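PDB 1HQZ: actin-binding protein from Saccharomyces cerevisiae, which binds actin filaments through this N-terminal cofilin-homology domain, recruits the ARP2/3 complex to their sides and regulates ARP2/3-mediated actin assembly. Local coordinates for residues Asp16-Lys21 and Pro28-Leu33; Ile84-Asp89 and Asp124-Asn129. One frame throughout, in Å; residues are numbered along the deposited sequence.

Interaction 1 of 2, residues Asp16-Lys21 and Pro28-Leu33; sequences DAEYLK and PDTTWL
E18 touches the returning chain twice, with the root of its side chain on L33 and with its carboxylate on T30. At the root, E18 CB meets L33 CD2 at 3.8 Å, a purely aliphatic contact close against the helix; the same methyl lies 4.3 Å from Y19 N. Further out the side chain bends at chi2 (-54°), folding back enough to bring E18 OE1 to 3.8 Å from T30 CG2, the two side chains crossing at about a right angle. This is van der Waals contact between an oxygen and a methyl. T30 offers that methyl because CG2 stands anti to its backbone N, and OG1 lies beside that N (chi1 -53°); K21 NZ stays 4.3 Å from T30 OG1, too far for a bond. K21 does, however, reach back along its own helix, where NZ and E18 OE1 form a long salt bridge of 3.6 Å within residues 16-21, which may bias the carboxylate toward its place beside T30 CG2. The pairing is that of the ADF-homology fold, in which helix 12-24 packs on one face of the central mixed sheet and a short connection leads the chain into strand 32-37. Behind the first shell, I22 of the same helix touches both T30 and L33, while P45 and T48 of the neighbouring strand 43-49 touch L33, and T48 also meets E18. The CB of Y19 points away from residues 28-33; its side chain touches L68 and F111, and its hydroxyl is hydrogen-bonded to the backbone oxygen of K112.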
loop_
_atom_site.group_PDB
_atom_site.type_symbol
_atom_site.label_atom_id
_atom_site.label_comp_id
_atom_site.label_asym_id
_atom_site.label_seq_id
_atom_site.Cartn_x
_atom_site.Cartn_y
_atom_site.Cartn_z
ATOM N N ASP A 16 -2.108 -4.896 -11.362
ATOM C CA ASP A 16 -1.817 -3.758 -12.240
ATOM C C ASP A 16 -3.054 -2.963 -12.638
ATOM O O ASP A 16 -2.985 -1.748 -12.808
ATOM C CB ASP A 16 -1.083 -4.215 -13.505
ATOM C CG ASP A 16 0.259 -4.855 -13.202
ATOM O OD1 ASP A 16 0.878 -4.486 -12.181
ATOM O OD2 ASP A 16 0.700 -5.715 -13.988
ATOM N N ALA A 17 -4.182 -3.646 -12.779
ATOM C CA ALA A 17 -5.421 -2.983 -13.159
ATOM C C ALA A 17 -5.828 -1.955 -12.111
ATOM O O ALA A 17 -6.250 -0.848 -12.443
ATOM C CB ALA A 17 -6.525 -4.012 -13.338
ATOM N N GLU A 18 -5.707 -2.323 -10.840
ATOM C CA GLU A 18 -6.062 -1.405 -9.757
ATOM C C GLU A 18 -4.968 -0.352 -9.622
ATOM O O GLU A 18 -5.241 0.839 -9.442
ATOM C CB GLU A 18 -6.222 -2.174 -8.446
ATOM C CG GLU A 18 -7.234 -3.318 -8.517
ATOM C CD GLU A 18 -8.608 -2.873 -9.020
ATOM O OE1 GLU A 18 -8.983 -1.703 -8.808
ATOM O OE2 GLU A 18 -9.326 -3.701 -9.622
ATOM N N TYR A 19 -3.723 -0.800 -9.729
ATOM C CA TYR A 19 -2.576 0.090 -9.633
ATOM C C TYR A 19 -2.689 1.284 -10.593
ATOM O O TYR A 19 -2.609 2.439 -10.171
ATOM C CB TYR A 19 -1.296 -0.696 -9.921
ATOM C CG TYR A 19 -0.076 0.165 -10.148
ATOM C CD1 TYR A 19 0.519 0.874 -9.103
ATOM C CD2 TYR A 19 0.470 0.290 -11.423
ATOM C CE1 TYR A 19 1.639 1.696 -9.333
ATOM C CE2 TYR A 19 1.583 1.105 -11.664
ATOM C CZ TYR A 19 2.159 1.803 -10.625
ATOM O OH TYR A 19 3.240 2.609 -10.888
ATOM N N LEU A 20 -2.890 1.008 -11.878
ATOM C CA LEU A 20 -2.999 2.081 -12.870
ATOM C C LEU A 20 -4.133 3.041 -12.571
ATOM O O LEU A 20 -3.943 4.259 -12.630
ATOM C CB LEU A 20 -3.177 1.506 -14.281
ATOM C CG LEU A 20 -1.903 0.935 -14.901
ATOM C CD1 LEU A 20 -2.224 0.326 -16.255
ATOM C CD2 LEU A 20 -0.857 2.039 -15.040
ATOM N N LYS A 21 -5.306 2.493 -12.253
ATOM C CA LYS A 21 -6.476 3.313 -11.922
ATOM C C LYS A 21 -6.095 4.340 -10.869
ATOM O O LYS A 21 -6.382 5.536 -10.996
ATOM C CB LYS A 21 -7.599 2.473 -11.313
ATOM C CG LYS A 21 -8.448 1.652 -12.239
ATOM C CD LYS A 21 -9.558 1.036 -11.397
ATOM C CE LYS A 21 -10.376 0.035 -12.158
ATOM N NZ LYS A 21 -11.387 -0.571 -11.248
ATOM N N PRO A 28 -12.579 7.958 -9.572
ATOM C CA PRO A 28 -12.827 8.460 -8.215
ATOM C C PRO A 28 -13.328 7.426 -7.200
ATOM O O PRO A 28 -13.196 7.632 -5.994
ATOM C CB PRO A 28 -13.819 9.596 -8.444
ATOM C CG PRO A 28 -14.557 9.160 -9.673
ATOM C CD PRO A 28 -13.436 8.655 -10.546
ATOM N N ASP A 29 -13.895 6.320 -7.679
ATOM C CA ASP A 29 -14.371 5.269 -6.778
ATOM C C ASP A 29 -13.209 4.424 -6.261
ATOM O O ASP A 29 -13.334 3.737 -5.252
ATOM C CB ASP A 29 -15.366 4.324 -7.476
ATOM C CG ASP A 29 -16.698 4.980 -7.770
ATOM O OD1 ASP A 29 -17.196 5.730 -6.916
ATOM O OD2 ASP A 29 -17.261 4.729 -8.851
ATOM N N THR A 30 -12.085 4.462 -6.961
ATOM C CA THR A 30 -10.932 3.674 -6.554
ATOM C C THR A 30 -9.681 4.532 -6.435
ATOM O O THR A 30 -9.015 4.806 -7.433
ATOM C CB THR A 30 -10.671 2.529 -7.560
ATOM O OG1 THR A 30 -11.874 1.778 -7.739
ATOM C CG2 THR A 30 -9.583 1.586 -7.043
ATOM N N THR A 31 -9.359 4.943 -5.208
ATOM C CA THR A 31 -8.179 5.769 -4.956
ATOM C C THR A 31 -7.165 5.058 -4.070
ATOM O O THR A 31 -6.112 5.603 -3.757
ATOM C CB THR A 31 -8.558 7.087 -4.282
ATOM O OG1 THR A 31 -9.142 6.815 -3.002
ATOM C CG2 THR A 31 -9.551 7.844 -5.139
ATOM N N TRP A 32 -7.494 3.852 -3.635
ATOM C CA TRP A 32 -6.565 3.092 -2.821
ATOM C C TRP A 32 -6.746 1.601 -3.038
ATOM O O TRP A 32 -7.796 1.145 -3.502
ATOM C CB TRP A 32 -6.694 3.445 -1.332
ATOM C CG TRP A 32 -8.020 3.166 -0.691
ATOM C CD1 TRP A 32 -9.006 4.068 -0.417
ATOM C CD2 TRP A 32 -8.453 1.917 -0.142
ATOM N NE1 TRP A 32 -10.021 3.466 0.283
ATOM C CE2 TRP A 32 -9.709 2.145 0.466
ATOM C CE3 TRP A 32 -7.900 0.628 -0.103
ATOM C CZ2 TRP A 32 -10.425 1.128 1.110
ATOM C CZ3 TRP A 32 -8.604 -0.377 0.534
ATOM C CH2 TRP A 32 -9.859 -0.120 1.137
ATOM N N LEU A 33 -5.706 0.850 -2.699
ATOM C CA LEU A 33 -5.676 -0.597 -2.874
ATOM C C LEU A 33 -4.791 -1.237 -1.814
ATOM O O LEU A 33 -3.770 -0.668 -1.426
ATOM C CB LEU A 33 -5.076 -0.940 -4.252
ATOM C CG LEU A 33 -4.417 -2.324 -4.427
ATOM C CD1 LEU A 33 -5.489 -3.413 -4.474
ATOM C CD2 LEU A 33 -3.586 -2.336 -5.727
#

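Interaction 2 of 2, residues Ile84-Asp89 and Asp124-Asn129; sequences IGWCPD and DDLDEN
The backbones of I84-D89 and D124-N129 stay well apart, 9.1 Å between the CA atoms of I84 and L126 where they come nearest, and side chains bridge the gap. L126 does this with a forked end, one methyl for each partner. Its CD2 lies 3.6 Å from I84 CD1, the tip of the isoleucine, and 4.0 Å from the I84 CG2 branch, so it touches both arms of that side chain. The other methyl, L126 CD1, meets the six-membered ring of W86 obliquely, 3.6 Å from CZ3 and 3.9 Å from CE3. With CG anti to the backbone N (chi1 173°) and the ring turned by chi2 (-98°), the benzo end of the indole reaches the leucine even though CB does not point at it. In the ADF-homology fold this joins the end of strand 80-86 to the link between strand 116-120 and the last helix, 128-136, on the sheet face away from helix 12-24. Replacing L126 with alanine removes both methyls and would probably leave a gap between the link and the strand, against I84 CD1 and the six-membered ring of W86. Around this trio, F59 stacks on W86 and also touches I84 and L126, and A120 of strand 116-120 lies against W86 and L126. The indole is further fixed by a hydrogen bond from its NE1 to the backbone oxygen of D60. The link has its own polar supports: D125 OD2 accepts from the backbone N atoms of R121 and D122, while D127, as N-cap, accepts through OD2 from E130 N.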
loop_
_atom_site.group_PDB
_atom_site.type_symbol
_atom_site.label_atom_id
_atom_site.label_comp_id
_atom_site.label_asym_id
_atom_site.label_seq_id
_atom_site.Cartn_x
_atom_site.Cartn_y
_atom_site.Cartn_z
ATOM N N ILE A 84 2.210 1.830 1.548
ATOM C CA ILE A 84 2.367 1.402 2.924
ATOM C C ILE A 84 2.796 -0.051 3.030
ATOM O O ILE A 84 2.180 -0.931 2.446
ATOM C CB ILE A 84 1.044 1.618 3.709
ATOM C CG1 ILE A 84 0.814 3.122 3.886
ATOM C CG2 ILE A 84 1.093 0.905 5.057
ATOM C CD1 ILE A 84 -0.501 3.475 4.498
ATOM N N GLY A 85 3.882 -0.275 3.761
ATOM C CA GLY A 85 4.375 -1.613 3.990
ATOM C C GLY A 85 3.863 -1.991 5.370
ATOM O O GLY A 85 4.363 -1.522 6.388
ATOM N N TRP A 86 2.844 -2.834 5.388
ATOM C CA TRP A 86 2.210 -3.282 6.619
ATOM C C TRP A 86 2.827 -4.613 7.067
ATOM O O TRP A 86 2.689 -5.636 6.389
ATOM C CB TRP A 86 0.706 -3.402 6.349
ATOM C CG TRP A 86 -0.098 -3.992 7.444
ATOM C CD1 TRP A 86 -0.519 -5.287 7.538
ATOM C CD2 TRP A 86 -0.602 -3.320 8.599
ATOM N NE1 TRP A 86 -1.260 -5.459 8.673
ATOM C CE2 TRP A 86 -1.327 -4.273 9.349
ATOM C CE3 TRP A 86 -0.514 -2.005 9.077
ATOM C CZ2 TRP A 86 -1.962 -3.957 10.556
ATOM C CZ3 TRP A 86 -1.148 -1.686 10.279
ATOM C CH2 TRP A 86 -1.864 -2.664 11.005
ATOM N N CYS A 87 3.520 -4.586 8.204
ATOM C CA CYS A 87 4.189 -5.775 8.735
ATOM C C CYS A 87 3.855 -5.945 10.212
ATOM O O CYS A 87 4.681 -5.640 11.069
ATOM C CB CYS A 87 5.709 -5.625 8.562
ATOM S SG CYS A 87 6.703 -7.076 8.992
ATOM N N PRO A 88 2.647 -6.456 10.527
ATOM C CA PRO A 88 2.176 -6.671 11.905
ATOM C C PRO A 88 2.937 -7.762 12.644
ATOM O O PRO A 88 3.452 -8.696 12.028
ATOM C CB PRO A 88 0.705 -7.018 11.709
ATOM C CG PRO A 88 0.744 -7.829 10.448
ATOM C CD PRO A 88 1.699 -7.039 9.557
ATOM N N ASP A 89 3.014 -7.631 13.965
ATOM C CA ASP A 89 3.727 -8.601 14.787
ATOM C C ASP A 89 3.200 -10.020 14.621
ATOM O O ASP A 89 3.981 -10.968 14.585
ATOM C CB ASP A 89 3.669 -8.208 16.273
ATOM C CG ASP A 89 4.403 -6.904 16.571
ATOM O OD1 ASP A 89 5.245 -6.478 15.744
ATOM O OD2 ASP A 89 4.150 -6.307 17.641
ATOM N N ASP A 124 -1.649 2.730 15.140
ATOM C CA ASP A 124 -0.985 3.953 15.576
ATOM C C ASP A 124 0.009 4.442 14.526
ATOM O O ASP A 124 0.346 5.625 14.483
ATOM C CB ASP A 124 -0.278 3.735 16.918
ATOM C CG ASP A 124 -1.246 3.722 18.102
ATOM O OD1 ASP A 124 -0.772 3.541 19.246
ATOM O OD2 ASP A 124 -2.471 3.896 17.896
ATOM N N ASP A 125 0.472 3.531 13.675
ATOM C CA ASP A 125 1.409 3.889 12.617
ATOM C C ASP A 125 0.666 4.439 11.407
ATOM O O ASP A 125 1.281 4.890 10.441
ATOM C CB ASP A 125 2.223 2.668 12.190
ATOM C CG ASP A 125 3.091 2.131 13.305
ATOM O OD1 ASP A 125 3.565 2.955 14.115
ATOM O OD2 ASP A 125 3.315 0.901 13.362
ATOM N N LEU A 126 -0.661 4.397 11.465
ATOM C CA LEU A 126 -1.495 4.871 10.367
ATOM C C LEU A 126 -2.440 6.003 10.782
ATOM O O LEU A 126 -3.629 5.989 10.457
ATOM C CB LEU A 126 -2.298 3.698 9.789
ATOM C CG LEU A 126 -1.510 2.490 9.247
ATOM C CD1 LEU A 126 -2.462 1.343 8.910
ATOM C CD2 LEU A 126 -0.726 2.899 8.010
ATOM N N ASP A 127 -1.913 6.984 11.506
ATOM C CA ASP A 127 -2.735 8.120 11.911
ATOM C C ASP A 127 -2.940 8.985 10.675
ATOM O O ASP A 127 -1.977 9.425 10.055
ATOM C CB ASP A 127 -2.040 8.931 13.006
ATOM C CG ASP A 127 -2.755 10.238 13.295
ATOM O OD1 ASP A 127 -3.914 10.186 13.764
ATOM O OD2 ASP A 127 -2.163 11.312 13.038
ATOM N N GLU A 128 -4.194 9.232 10.320
ATOM C CA GLU A 128 -4.514 10.006 9.127
ATOM C C GLU A 128 -3.862 11.386 9.014
ATOM O O GLU A 128 -3.374 11.757 7.944
ATOM C CB GLU A 128 -6.038 10.131 8.970
ATOM C CG GLU A 128 -6.458 10.903 7.726
ATOM C CD GLU A 128 -7.919 10.687 7.352
ATOM O OE1 GLU A 128 -8.717 10.328 8.239
ATOM O OE2 GLU A 128 -8.266 10.893 6.166
ATOM N N ASN A 129 -3.844 12.151 10.097
ATOM C CA ASN A 129 -3.239 13.480 10.038
ATOM C C ASN A 129 -1.725 13.436 9.874
ATOM O O ASN A 129 -1.145 14.238 9.147
ATOM C CB ASN A 129 -3.613 14.290 11.280
ATOM C CG ASN A 129 -5.061 14.741 11.254
ATOM O OD1 ASN A 129 -5.525 15.325 10.265
ATOM N ND2 ASN A 129 -5.783 14.479 12.338
#

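How the interactions relate
Both interactions fasten a peripheral element to the same mixed sheet, but on opposite sides of the chain's centre. Their own centres lie 20 Å apart, their nearest atoms about 7 Å, and they do not touch. Interaction 2 is the buried one: all its touching residues are buried, and its chemistry is wholly apolar. Interaction 1 is only partly buried and mixes aliphatic contact with a carboxylate oxygen against a methyl, while its one charged pair stays within the helix. They also differ in reach. Residues 16-21 and 28-33 are neighbours along the chain, whereas 84-89 and 124-129 are separated by a long helix and a strand. F55 connects their surroundings, touching W32 and I84.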